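Local coordinates for phosphoserine aminotransferase SerC (Cytophaga hutchinsonii ATCC 33406, PDB 3FFR), which probably catalyses the pyridoxal-phosphate-dependent, reversible transfer of an amino group between glutamate and 3-phosphohydroxypyruvate in serine biosynthesis, at residues P148-R156 with P175-D183; N3-G11 with P320-G328. All coordinates share one frame; numbering follows the deposited sequence.

Contact 1 (P148-R156 with P175-D183); sequences PVEDINTFR and PKFDWTKID
The backbones come nearest at Val149 and Phe177 (CA atoms 6.2 Å apart) and at Asn153 and Lys181 (5.7 Å), as the short helix 149-152 and the turn after it run beside the loop 175-183. Val149 lies against the start of that loop: its CG2 meets Pro175 CB and Phe177 CD1, while CG1 rests on Lys176 O. Ile152 CD1 reaches the edge of the Phe177 ring, 3.7 Å from CE1, and Ile152 CG2 presses tightly on Ile182 CG2 at 3.4 Å. The pattern illustrates how connections in the large domain of a fold-type-I aminotransferase pack beside its seven-stranded sheet: Ile152 and Phe177 both touch Val166 of strand 163-167. Asn153 crosses the aliphatic chain of Lys181 at about a right angle, its CG 3.5 Å from Lys181 CD in one of the two lysine conformers, and its OD1 accepts a bond from a water that accepts from Asp178 N. With alanine in place of Asn153, the water at Asp178 N would probably lose the amide oxygen it donates to, and the lysine chain the group it lies across. A second water donates to both Ile152 O and Lys181 O. In one of two conformers Arg156, bent at chi2 (39°) and chi3 (70°), brings NH2 to Asp183 OD2 at 2.6 Å, a less certain salt bridge, its hydrogen bond weak at 123°; Asp183 OD1 also pairs with Arg207.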
ATOM      1  N   PRO A 148       5.194   6.201 -28.256  1.00 27.97           N
ATOM      2  CA  PRO A 148       3.930   5.718 -28.817  1.00 29.79           C
ATOM      3  C   PRO A 148       3.908   4.210 -29.052  1.00 30.47           C
ATOM      4  O   PRO A 148       4.943   3.595 -29.214  1.00 27.76           O
ATOM      5  CB  PRO A 148       3.834   6.457 -30.123  1.00 28.82           C
ATOM      6  CG  PRO A 148       4.534   7.725 -29.876  1.00 30.10           C
ATOM      7  CD  PRO A 148       5.733   7.327 -29.053  1.00 30.16           C
ATOM      8  N   VAL A 149       2.702   3.654 -29.064  1.00 28.49           N
ATOM      9  CA  VAL A 149       2.525   2.203 -29.199  1.00 28.11           C
ATOM     10  C   VAL A 149       3.230   1.651 -30.432  1.00 27.90           C
ATOM     11  O   VAL A 149       3.830   0.581 -30.380  1.00 28.86           O
ATOM     12  CB  VAL A 149       1.025   1.814 -29.126  1.00 28.50           C
ATOM     13  CG1 VAL A 149       0.798   0.341 -29.507  1.00 28.00           C
ATOM     14  CG2 VAL A 149       0.490   2.077 -27.681  1.00 25.52           C
ATOM     15  N   GLU A 150       3.216   2.411 -31.528  1.00 28.45           N
ATOM     16  CA  GLU A 150       3.843   1.932 -32.757  1.00 31.87           C
ATOM     17  C   GLU A 150       5.342   1.751 -32.542  1.00 29.62           C
ATOM     18  O   GLU A 150       5.957   0.850 -33.109  1.00 29.91           O
ATOM     19  CB  GLU A 150       3.562   2.847 -33.971  1.00 34.64           C
ATOM     20  CG  GLU A 150       4.087   4.266 -33.856  1.00 45.94           C
ATOM     21  CD  GLU A 150       3.764   5.100 -35.091  1.00 60.49           C
ATOM     22  OE1 GLU A 150       3.293   4.510 -36.095  1.00 61.38           O
ATOM     23  OE2 GLU A 150       3.991   6.330 -35.052  1.00 72.84           O
ATOM     24  N   ASP A 151       5.913   2.592 -31.694  1.00 28.11           N
ATOM     25  CA  ASP A 151       7.360   2.495 -31.387  1.00 27.26           C
ATOM     26  C   ASP A 151       7.598   1.339 -30.399  1.00 28.69           C
ATOM     27  O   ASP A 151       8.548   0.556 -30.510  1.00 28.79           O
ATOM     28  CB  ASP A 151       7.917   3.813 -30.851  1.00 27.12           C
ATOM     29  CG  ASP A 151       8.017   4.924 -31.929  1.00 29.04           C
ATOM     30  OD1 ASP A 151       7.929   4.654 -33.150  1.00 33.68           O
ATOM     31  OD2 ASP A 151       8.211   6.069 -31.508  1.00 33.48           O
ATOM     32  N   ILE A 152       6.707   1.231 -29.420  1.00 29.05           N
ATOM     33  CA  ILE A 152       6.786   0.126 -28.440  1.00 27.38           C
ATOM     34  C   ILE A 152       6.795  -1.224 -29.172  1.00 29.28           C
ATOM     35  O   ILE A 152       7.520  -2.170 -28.824  1.00 29.30           O
ATOM     36  CB  ILE A 152       5.592   0.186 -27.446  1.00 28.16           C
ATOM     37  CG1 ILE A 152       5.843   1.393 -26.516  1.00 31.87           C
ATOM     38  CG2 ILE A 152       5.436  -1.153 -26.627  1.00 26.24           C
ATOM     39  CD1 ILE A 152       4.908   1.652 -25.428  1.00 29.97           C
ATOM     40  N   ASN A 153       5.970  -1.285 -30.205  1.00 28.99           N
ATOM     41  CA  ASN A 153       5.756  -2.519 -30.953  1.00 28.28           C
ATOM     42  C   ASN A 153       6.974  -3.006 -31.711  1.00 29.32           C
ATOM     43  O   ASN A 153       6.989  -4.142 -32.192  1.00 29.85           O
ATOM     44  CB  ASN A 153       4.578  -2.383 -31.940  1.00 28.05           C
ATOM     45  CG  ASN A 153       3.228  -2.400 -31.251  1.00 28.17           C
ATOM     46  OD1 ASN A 153       3.126  -2.741 -30.069  1.00 30.58           O
ATOM     47  ND2 ASN A 153       2.178  -2.047 -31.996  1.00 31.99           N
ATOM     48  N   THR A 154       7.977  -2.150 -31.825  1.00 27.93           N
ATOM     49  CA  THR A 154       9.182  -2.505 -32.575  1.00 29.02           C
ATOM     50  C   THR A 154      10.149  -3.331 -31.762  1.00 29.91           C
ATOM     51  O   THR A 154      11.085  -3.917 -32.298  1.00 30.41           O
ATOM     52  CB  THR A 154       9.972  -1.285 -33.078  1.00 28.21           C
ATOM     53  OG1 THR A 154      10.501  -0.539 -31.975  1.00 30.90           O
ATOM     54  CG2 THR A 154       9.114  -0.407 -33.976  1.00 29.37           C
ATOM     55  N   PHE A 155       9.917  -3.408 -30.469  1.00 26.28           N
ATOM     56  CA  PHE A 155      10.869  -4.122 -29.576  1.00 27.27           C
ATOM     57  C   PHE A 155      10.787  -5.636 -29.569  1.00 27.50           C
ATOM     58  O   PHE A 155      11.794  -6.315 -29.377  1.00 26.76           O
ATOM     59  CB  PHE A 155      10.813  -3.564 -28.154  1.00 28.08           C
ATOM     60  CG  PHE A 155      11.550  -2.247 -28.010  1.00 29.45           C
ATOM     61  CD1 PHE A 155      10.934  -1.056 -28.344  1.00 29.81           C
ATOM     62  CD2 PHE A 155      12.875  -2.218 -27.613  1.00 26.90           C
ATOM     63  CE1 PHE A 155      11.608   0.140 -28.247  1.00 30.96           C
ATOM     64  CE2 PHE A 155      13.558  -1.014 -27.527  1.00 27.79           C
ATOM     65  CZ  PHE A 155      12.926   0.165 -27.849  1.00 29.55           C
ATOM     66  N   ARG A 156       9.608  -6.164 -29.846  1.00 27.77           N
ATOM     67  CA  ARG A 156       9.421  -7.610 -29.783  0.50 28.26           C
ATOM     68  C   ARG A 156      10.403  -8.371 -30.627  1.00 27.29           C
ATOM     69  O   ARG A 156      10.956  -9.378 -30.205  1.00 29.02           O
ATOM     70  CB  ARG A 156       8.030  -8.083 -30.190  0.50 29.21           C
ATOM     71  CG  ARG A 156       8.111  -9.589 -30.428  0.50 34.41           C
ATOM     72  CD  ARG A 156       9.029 -10.162 -29.336  0.50 36.77           C
ATOM     73  NE  ARG A 156       8.325 -10.061 -28.081  0.50 30.66           N
ATOM     74  CZ  ARG A 156       8.838  -9.952 -26.853  0.50 25.00           C
ATOM     75  NH1 ARG A 156      10.139  -9.880 -26.597  0.50 16.06           N
ATOM     76  NH2 ARG A 156       7.987  -9.874 -25.867  0.50 31.93           N
ATOM     77  N   PRO A 175      -2.967   5.038 -24.045  1.00 26.57           N
ATOM     78  CA  PRO A 175      -2.459   4.101 -25.055  1.00 27.68           C
ATOM     79  C   PRO A 175      -3.305   2.868 -25.213  1.00 28.20           C
ATOM     80  O   PRO A 175      -3.842   2.342 -24.244  1.00 28.23           O
ATOM     81  CB  PRO A 175      -1.098   3.700 -24.501  1.00 29.19           C
ATOM     82  CG  PRO A 175      -1.217   3.921 -23.004  1.00 28.27           C
ATOM     83  CD  PRO A 175      -2.042   5.153 -22.907  1.00 28.25           C
ATOM     84  N   LYS A 176      -3.389   2.422 -26.459  1.00 28.57           N
ATOM     85  CA  LYS A 176      -4.099   1.203 -26.785  0.50 28.80           C
ATOM     86  C   LYS A 176      -3.073   0.173 -27.230  1.00 28.43           C
ATOM     87  O   LYS A 176      -2.642   0.123 -28.388  1.00 27.12           O
ATOM     88  CB  LYS A 176      -5.164   1.412 -27.858  0.50 29.17           C
ATOM     89  CG  LYS A 176      -6.011   0.146 -28.035  0.50 30.09           C
ATOM     90  CD  LYS A 176      -7.174   0.290 -28.999  0.50 31.38           C
ATOM     91  CE  LYS A 176      -8.015  -0.981 -28.988  0.50 36.11           C
ATOM     92  NZ  LYS A 176      -7.214  -2.166 -29.383  0.50 43.09           N
ATOM     93  N   PHE A 177      -2.670  -0.648 -26.285  1.00 27.75           N
ATOM     94  CA  PHE A 177      -1.624  -1.633 -26.552  1.00 28.23           C
ATOM     95  C   PHE A 177      -2.056  -2.792 -27.408  1.00 28.54           C
ATOM     96  O   PHE A 177      -3.221  -3.188 -27.434  1.00 30.29           O
ATOM     97  CB  PHE A 177      -0.984  -2.161 -25.244  1.00 26.34           C
ATOM     98  CG  PHE A 177      -0.262  -1.087 -24.466  1.00 27.66           C
ATOM     99  CD1 PHE A 177       0.995  -0.627 -24.898  1.00 28.66           C
ATOM    100  CD2 PHE A 177      -0.844  -0.492 -23.374  1.00 26.57           C
ATOM    101  CE1 PHE A 177       1.636   0.393 -24.254  1.00 29.64           C
ATOM    102  CE2 PHE A 177      -0.187   0.532 -22.700  1.00 26.77           C
ATOM    103  CZ  PHE A 177       1.057   0.977 -23.151  1.00 29.20           C
ATOM    104  N   ASP A 178      -1.077  -3.285 -28.147  1.00 30.43           N
ATOM    105  CA  ASP A 178      -1.192  -4.560 -28.834  1.00 29.75           C
ATOM    106  C   ASP A 178      -0.577  -5.541 -27.840  1.00 29.86           C
ATOM    107  O   ASP A 178       0.645  -5.582 -27.651  1.00 28.57           O
ATOM    108  CB  ASP A 178      -0.411  -4.574 -30.133  1.00 30.52           C
ATOM    109  CG  ASP A 178      -0.468  -5.919 -30.829  1.00 31.99           C
ATOM    110  OD1 ASP A 178      -0.723  -6.962 -30.196  1.00 30.32           O
ATOM    111  OD2 ASP A 178      -0.208  -5.922 -32.046  1.00 31.88           O
ATOM    112  N   TRP A 179      -1.444  -6.309 -27.195  1.00 28.18           N
ATOM    113  CA  TRP A 179      -1.030  -7.174 -26.091  1.00 29.21           C
ATOM    114  C   TRP A 179      -0.194  -8.341 -26.556  1.00 28.17           C
ATOM    115  O   TRP A 179       0.389  -9.036 -25.748  1.00 30.75           O
ATOM    116  CB  TRP A 179      -2.251  -7.666 -25.308  1.00 28.44           C
ATOM    117  CG  TRP A 179      -3.058  -6.516 -24.752  1.00 29.71           C
ATOM    118  CD1 TRP A 179      -4.293  -6.102 -25.179  1.00 31.52           C
ATOM    119  CD2 TRP A 179      -2.661  -5.600 -23.737  1.00 26.93           C
ATOM    120  NE1 TRP A 179      -4.692  -5.007 -24.479  1.00 32.22           N
ATOM    121  CE2 TRP A 179      -3.714  -4.679 -23.576  1.00 28.47           C
ATOM    122  CE3 TRP A 179      -1.532  -5.487 -22.924  1.00 31.26           C
ATOM    123  CZ2 TRP A 179      -3.661  -3.648 -22.660  1.00 30.33           C
ATOM    124  CZ3 TRP A 179      -1.499  -4.476 -21.988  1.00 33.98           C
ATOM    125  CH2 TRP A 179      -2.557  -3.563 -21.872  1.00 32.05           C
ATOM    126  N   THR A 180      -0.118  -8.549 -27.863  1.00 25.87           N
ATOM    127  CA  THR A 180       0.689  -9.651 -28.370  1.00 29.02           C
ATOM    128  C   THR A 180       2.134  -9.241 -28.569  1.00 30.17           C
ATOM    129  O   THR A 180       3.004 -10.106 -28.685  1.00 30.49           O
ATOM    130  CB  THR A 180       0.173 -10.199 -29.724  1.00 28.95           C
ATOM    131  OG1 THR A 180       0.483  -9.280 -30.776  1.00 28.75           O
ATOM    132  CG2 THR A 180      -1.340 -10.511 -29.667  1.00 28.88           C
ATOM    133  N   LYS A 181       2.385  -7.933 -28.563  1.00 28.08           N
ATOM    134  CA  LYS A 181       3.735  -7.421 -28.811  0.50 28.35           C
ATOM    135  C   LYS A 181       4.517  -7.022 -27.574  1.00 28.35           C
ATOM    136  O   LYS A 181       5.694  -6.702 -27.651  1.00 30.32           O
ATOM    137  CB  LYS A 181       3.691  -6.302 -29.837  0.50 29.13           C
ATOM    138  CG  LYS A 181       3.229  -6.804 -31.177  0.50 32.16           C
ATOM    139  CD  LYS A 181       3.225  -5.723 -32.222  0.50 32.23           C
ATOM    140  CE  LYS A 181       2.571  -6.250 -33.486  0.50 34.54           C
ATOM    141  NZ  LYS A 181       3.152  -7.568 -33.903  0.50 37.77           N
ATOM    142  N   ILE A 182       3.848  -7.085 -26.425  1.00 27.93           N
ATOM    143  CA  ILE A 182       4.471  -6.828 -25.142  1.00 26.12           C
ATOM    144  C   ILE A 182       4.058  -7.962 -24.205  1.00 26.19           C
ATOM    145  O   ILE A 182       3.340  -8.884 -24.617  1.00 26.59           O
ATOM    146  CB  ILE A 182       4.116  -5.454 -24.558  1.00 26.24           C
ATOM    147  CG1 ILE A 182       2.606  -5.353 -24.278  1.00 27.77           C
ATOM    148  CG2 ILE A 182       4.643  -4.302 -25.465  1.00 25.81           C
ATOM    149  CD1 ILE A 182       2.195  -4.084 -23.551  1.00 27.09           C
ATOM    150  N   ASP A 183       4.527  -7.910 -22.971  1.00 26.51           N
ATOM    151  CA  ASP A 183       4.207  -8.956 -22.008  1.00 26.68           C
ATOM    152  C   ASP A 183       3.558  -8.451 -20.721  1.00 27.31           C
ATOM    153  O   ASP A 183       2.951  -9.218 -19.972  1.00 27.06           O
ATOM    154  CB  ASP A 183       5.483  -9.736 -21.675  1.00 25.36           C
ATOM    155  CG  ASP A 183       6.098 -10.389 -22.927  1.00 24.40           C
ATOM    156  OD1 ASP A 183       5.514 -11.416 -23.402  1.00 27.39           O
ATOM    157  OD2 ASP A 183       7.169  -9.896 -23.391  1.00 28.17           O
TER
HETATM  158  O   HOH W   1       7.289  -4.885 -28.969  1.00 32.01           O
HETATM  159  O   HOH W   2       1.733  -2.847 -27.689  1.00 27.95           O

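Contact 2 (N3-G11 with P320-G328); sequences NNKIYFTPG and PFDMAVGAG
Ile6 and Phe8 zip onto Asp322 and Ala324 through a parallel beta ladder. Ile6 N gives its hydrogen to Asp322 O at 2.8 Å, Ala324 N returns one to Ile6 O at 2.9 Å, and Phe8 N closes the series on Ala324 O at 2.8 Å. The register sets Ile6 beside Met323, Tyr7 beside Ala324 and Phe8 beside Val325. The axes of strands 6-8 and 323-327 diverge by 22°. Ala324 O serves twice, for it also lies at the edge of the Phe8 ring, 3.4 Å from CD2. Further along the same ring, CE2 meets the selenium of selenomethionine Met323 at 4.0 Å, an oblique Met-aromatic contact on the face that Ile6 and Val325 share. The other face belongs to Tyr7 and Ala324. Here Lys5, its CG turned opposite the backbone N (chi1 -172°), brings CD against both, 3.7 Å from Ala324 CB and above one face of the Tyr7 ring, toward its rim. Beyond the last bridge Pro10 still lies against Gly326, where a beta carbon would come 3.0 Å from Pro10 CD, consistent with glycine there.

In the next shell, Asn3 forms an Asx turn, OD1 accepting from Lys5 N, while its ND2 donates to Tyr7 OH within the amide plane. Asn3 ND2 also binds Glu29 O of the second subunit, and at the far end Gly11 touches the bound serine. Strand 6-8 forms one edge of the five-stranded sheet within this chain; strand 323-327 lies between it and strand 336-340, with helix 347-360 packed on Met323 and helix 311-318 on Val325.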
ATOM      1  N   ASN A   3     -11.982  22.960  -0.271  1.00 41.66           N
ATOM      2  CA  ASN A   3     -10.927  23.238  -1.266  1.00 38.12           C
ATOM      3  C   ASN A   3     -11.571  23.171  -2.634  1.00 36.47           C
ATOM      4  O   ASN A   3     -11.979  22.099  -3.091  1.00 34.53           O
ATOM      5  CB  ASN A   3      -9.814  22.213  -1.120  1.00 37.66           C
ATOM      6  CG  ASN A   3      -8.608  22.497  -2.006  1.00 38.53           C
ATOM      7  OD1 ASN A   3      -8.643  23.317  -2.933  1.00 34.27           O
ATOM      8  ND2 ASN A   3      -7.526  21.807  -1.715  1.00 35.36           N
ATOM      9  N   ASN A   4     -11.680  24.322  -3.283  1.00 33.74           N
ATOM     10  CA  ASN A   4     -12.370  24.423  -4.553  1.00 33.07           C
ATOM     11  C   ASN A   4     -11.450  24.507  -5.773  1.00 32.35           C
ATOM     12  O   ASN A   4     -11.895  24.635  -6.899  1.00 32.88           O
ATOM     13  CB  ASN A   4     -13.287  25.639  -4.528  1.00 33.63           C
ATOM     14  CG  ASN A   4     -14.408  25.467  -3.527  1.00 36.92           C
ATOM     15  OD1 ASN A   4     -14.914  24.354  -3.346  1.00 42.68           O
ATOM     16  ND2 ASN A   4     -14.790  26.548  -2.860  1.00 44.71           N
ATOM     17  N   LYS A   5     -10.164  24.429  -5.505  1.00 32.32           N
ATOM     18  CA  LYS A   5      -9.163  24.527  -6.541  1.00 31.89           C
ATOM     19  C   LYS A   5      -9.125  23.254  -7.396  1.00 30.26           C
ATOM     20  O   LYS A   5      -9.204  22.132  -6.874  1.00 28.97           O
ATOM     21  CB  LYS A   5      -7.800  24.767  -5.902  1.00 32.04           C
ATOM     22  CG  LYS A   5      -6.714  25.083  -6.868  1.00 31.87           C
ATOM     23  CD  LYS A   5      -5.364  24.956  -6.210  1.00 41.27           C
ATOM     24  CE  LYS A   5      -4.990  26.183  -5.459  1.00 47.91           C
ATOM     25  NZ  LYS A   5      -3.836  25.876  -4.567  1.00 50.26           N
ATOM     26  N   ILE A   6      -9.030  23.450  -8.711  1.00 29.57           N
ATOM     27  CA  ILE A   6      -8.905  22.338  -9.659  1.00 29.47           C
ATOM     28  C   ILE A   6      -7.418  22.174  -9.965  1.00 31.15           C
ATOM     29  O   ILE A   6      -6.742  23.116 -10.405  1.00 30.31           O
ATOM     30  CB  ILE A   6      -9.723  22.594 -10.939  1.00 29.06           C
ATOM     31  CG1 ILE A   6     -11.187  22.881 -10.554  1.00 31.87           C
ATOM     32  CG2 ILE A   6      -9.589  21.422 -11.954  1.00 28.43           C
ATOM     33  CD1 ILE A   6     -11.850  21.780  -9.717  1.00 32.96           C
ATOM     34  N   TYR A   7      -6.930  20.953  -9.748  1.00 28.89           N
ATOM     35  CA  TYR A   7      -5.510  20.661  -9.882  1.00 27.94           C
ATOM     36  C   TYR A   7      -5.158  19.947 -11.186  1.00 28.48           C
ATOM     37  O   TYR A   7      -5.529  18.800 -11.372  1.00 30.07           O
ATOM     38  CB  TYR A   7      -5.071  19.771  -8.693  1.00 28.00           C
ATOM     39  CG  TYR A   7      -5.086  20.426  -7.339  1.00 30.88           C
ATOM     40  CD1 TYR A   7      -6.277  20.681  -6.671  1.00 31.16           C
ATOM     41  CD2 TYR A   7      -3.903  20.750  -6.703  1.00 33.13           C
ATOM     42  CE1 TYR A   7      -6.284  21.265  -5.433  1.00 28.77           C
ATOM     43  CE2 TYR A   7      -3.900  21.326  -5.467  1.00 36.08           C
ATOM     44  CZ  TYR A   7      -5.086  21.586  -4.828  1.00 35.84           C
ATOM     45  OH  TYR A   7      -5.064  22.162  -3.583  1.00 35.87           O
ATOM     46  N   PHE A   8      -4.416  20.639 -12.053  1.00 25.85           N
ATOM     47  CA  PHE A   8      -3.925  20.037 -13.281  1.00 26.16           C
ATOM     48  C   PHE A   8      -2.494  19.572 -13.046  1.00 26.01           C
ATOM     49  O   PHE A   8      -1.591  19.785 -13.862  1.00 27.40           O
ATOM     50  CB  PHE A   8      -3.989  21.038 -14.443  1.00 26.80           C
ATOM     51  CG  PHE A   8      -5.389  21.516 -14.748  1.00 26.61           C
ATOM     52  CD1 PHE A   8      -6.189  20.845 -15.659  1.00 28.56           C
ATOM     53  CD2 PHE A   8      -5.894  22.646 -14.123  1.00 28.32           C
ATOM     54  CE1 PHE A   8      -7.455  21.281 -15.965  1.00 31.08           C
ATOM     55  CE2 PHE A   8      -7.164  23.097 -14.405  1.00 30.32           C
ATOM     56  CZ  PHE A   8      -7.960  22.407 -15.337  1.00 29.05           C
ATOM     57  N   THR A   9      -2.309  18.888 -11.917  1.00 28.37           N
ATOM     58  CA  THR A   9      -1.012  18.363 -11.483  1.00 27.87           C
ATOM     59  C   THR A   9      -0.883  16.870 -11.898  1.00 30.13           C
ATOM     60  O   THR A   9      -1.864  16.138 -11.921  1.00 29.05           O
ATOM     61  CB  THR A   9      -0.836  18.527  -9.978  1.00 30.67           C
ATOM     62  OG1 THR A   9      -2.011  17.998  -9.365  1.00 28.17           O
ATOM     63  CG2 THR A   9      -0.683  19.999  -9.602  1.00 27.41           C
ATOM     64  N   PRO A  10       0.329  16.435 -12.245  1.00 28.40           N
ATOM     65  CA  PRO A  10       0.455  15.106 -12.872  1.00 28.26           C
ATOM     66  C   PRO A  10       0.572  13.890 -11.998  1.00 30.05           C
ATOM     67  O   PRO A  10       1.243  12.936 -12.368  1.00 33.30           O
ATOM     68  CB  PRO A  10       1.692  15.268 -13.758  1.00 31.76           C
ATOM     69  CG  PRO A  10       2.537  16.229 -12.990  1.00 29.55           C
ATOM     70  CD  PRO A  10       1.546  17.241 -12.438  1.00 30.05           C
ATOM     71  N   GLY A  11      -0.082  13.937 -10.856  1.00 29.29           N
ATOM     72  CA  GLY A  11      -0.201  12.777  -9.954  1.00 30.21           C
ATOM     73  C   GLY A  11       0.496  12.885  -8.620  1.00 32.57           C
ATOM     74  O   GLY A  11       1.703  13.144  -8.567  1.00 33.26           O
ATOM     75  N   PRO A 320      -6.872  32.789  -7.874  1.00 36.83           N
ATOM     76  CA  PRO A 320      -8.200  33.388  -7.727  1.00 36.00           C
ATOM     77  C   PRO A 320      -9.254  32.747  -8.625  1.00 35.95           C
ATOM     78  O   PRO A 320     -10.474  32.910  -8.397  1.00 34.45           O
ATOM     79  CB  PRO A 320      -7.983  34.853  -8.156  1.00 38.32           C
ATOM     80  CG  PRO A 320      -6.534  35.092  -8.005  1.00 41.30           C
ATOM     81  CD  PRO A 320      -5.850  33.788  -8.234  1.00 39.40           C
ATOM     82  N   PHE A 321      -8.765  32.025  -9.625  1.00 31.33           N
ATOM     83  CA  PHE A 321      -9.609  31.328 -10.594  1.00 32.10           C
ATOM     84  C   PHE A 321      -9.788  29.848 -10.233  1.00 31.45           C
ATOM     85  O   PHE A 321     -10.348  29.060 -11.014  1.00 32.27           O
ATOM     86  CB  PHE A 321      -9.018  31.417 -11.984  1.00 31.33           C
ATOM     87  CG  PHE A 321      -8.989  32.813 -12.529  1.00 33.96           C
ATOM     88  CD1 PHE A 321     -10.090  33.320 -13.199  1.00 34.39           C
ATOM     89  CD2 PHE A 321      -7.879  33.618 -12.343  1.00 27.89           C
ATOM     90  CE1 PHE A 321     -10.094  34.641 -13.693  1.00 38.68           C
ATOM     91  CE2 PHE A 321      -7.869  34.951 -12.863  1.00 36.15           C
ATOM     92  CZ  PHE A 321      -8.988  35.436 -13.521  1.00 38.57           C
ATOM     93  N   ASP A 322      -9.325  29.501  -9.050  1.00 31.34           N
ATOM     94  CA  ASP A 322      -9.468  28.125  -8.545  1.00 32.19           C
ATOM     95  C   ASP A 322      -8.905  27.044  -9.457  1.00 30.99           C
ATOM     96  O   ASP A 322      -9.561  26.029  -9.761  1.00 32.68           O
ATOM     97  CB  ASP A 322     -10.928  27.822  -8.255  1.00 29.63           C
ATOM     98  CG  ASP A 322     -11.347  28.309  -6.880  1.00 41.60           C
ATOM     99  OD1 ASP A 322     -10.520  28.238  -5.930  1.00 47.24           O
ATOM    100  OD2 ASP A 322     -12.510  28.721  -6.766  1.00 41.66           O
HETATM  101  N   MSE A 323      -7.683  27.294  -9.892  1.00 29.57           N
HETATM  102  CA  MSE A 323      -6.926  26.331 -10.707  1.00 28.52           C
HETATM  103  C   MSE A 323      -5.447  26.375 -10.363  1.00 29.94           C
HETATM  104  O   MSE A 323      -4.933  27.364  -9.836  1.00 30.56           O
HETATM  105  CB  MSE A 323      -7.098  26.609 -12.203  1.00 27.31           C
HETATM  106  CG  MSE A 323      -8.551  26.478 -12.681  1.00 27.58           C
HETATM  107 SE   MSE A 323      -8.771  26.775 -14.570  0.75 29.02          SE
HETATM  108  CE  MSE A 323      -8.424  28.687 -14.607  1.00 27.58           C
ATOM    109  N   ALA A 324      -4.784  25.261 -10.637  1.00 27.77           N
ATOM    110  CA  ALA A 324      -3.328  25.160 -10.484  1.00 29.31           C
ATOM    111  C   ALA A 324      -2.768  24.164 -11.489  1.00 29.51           C
ATOM    112  O   ALA A 324      -3.433  23.203 -11.842  1.00 29.33           O
ATOM    113  CB  ALA A 324      -2.938  24.739  -9.061  1.00 29.36           C
ATOM    114  N   VAL A 325      -1.566  24.450 -11.965  1.00 27.92           N
ATOM    115  CA  VAL A 325      -0.819  23.552 -12.859  1.00 28.56           C
ATOM    116  C   VAL A 325       0.425  23.075 -12.106  1.00 29.72           C
ATOM    117  O   VAL A 325       0.823  23.645 -11.095  1.00 30.14           O
ATOM    118  CB  VAL A 325      -0.417  24.234 -14.187  1.00 28.08           C
ATOM    119  CG1 VAL A 325      -1.667  24.766 -14.876  1.00 27.98           C
ATOM    120  CG2 VAL A 325       0.608  25.334 -13.976  1.00 28.08           C
ATOM    121  N   GLY A 326       1.028  22.014 -12.603  1.00 28.67           N
ATOM    122  CA  GLY A 326       2.253  21.545 -12.004  1.00 29.81           C
ATOM    123  C   GLY A 326       3.442  22.348 -12.479  1.00 30.36           C
ATOM    124  O   GLY A 326       3.456  22.911 -13.568  1.00 29.57           O
ATOM    125  N   ALA A 327       4.435  22.413 -11.605  1.00 30.45           N
ATOM    126  CA  ALA A 327       5.752  22.933 -11.971  1.00 30.78           C
ATOM    127  C   ALA A 327       6.572  21.818 -12.586  1.00 30.48           C
ATOM    128  O   ALA A 327       6.259  20.627 -12.438  1.00 30.64           O
ATOM    129  CB  ALA A 327       6.474  23.466 -10.735  1.00 29.56           C
ATOM    130  N   GLY A 328       7.592  22.228 -13.322  1.00 29.03           N
ATOM    131  CA  GLY A 328       8.544  21.310 -13.901  1.00 28.74           C
ATOM    132  C   GLY A 328       9.140  20.399 -12.838  1.00 28.91           C
ATOM    133  O   GLY A 328       9.205  20.706 -11.649  1.00 29.06           O
TER
HETATM  134  O   HOH W   3     -10.409  26.944  -2.683  1.00 50.53           O

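In the fold
Contacts 1 and 2 lie on opposite sides of the chain's centre, their own centres about 32 Å apart and their nearest atoms about 14 Å apart, so they do not touch. They are associated with different sheets. Contact 1 packs beside one, joining connections that flank strand 163-167 of the seven-stranded sheet, which in fold-type-I enzymes forms the large domain; contact 2 is part of the other, bringing the N-terminal strand to the five-stranded sheet built mainly from later parts of the chain. Contact 1 is local and nested within the long loop that contact 2 closes. The chain's start is thereby tied to its C-terminal region, and residues 3-11 run on to the bound serine.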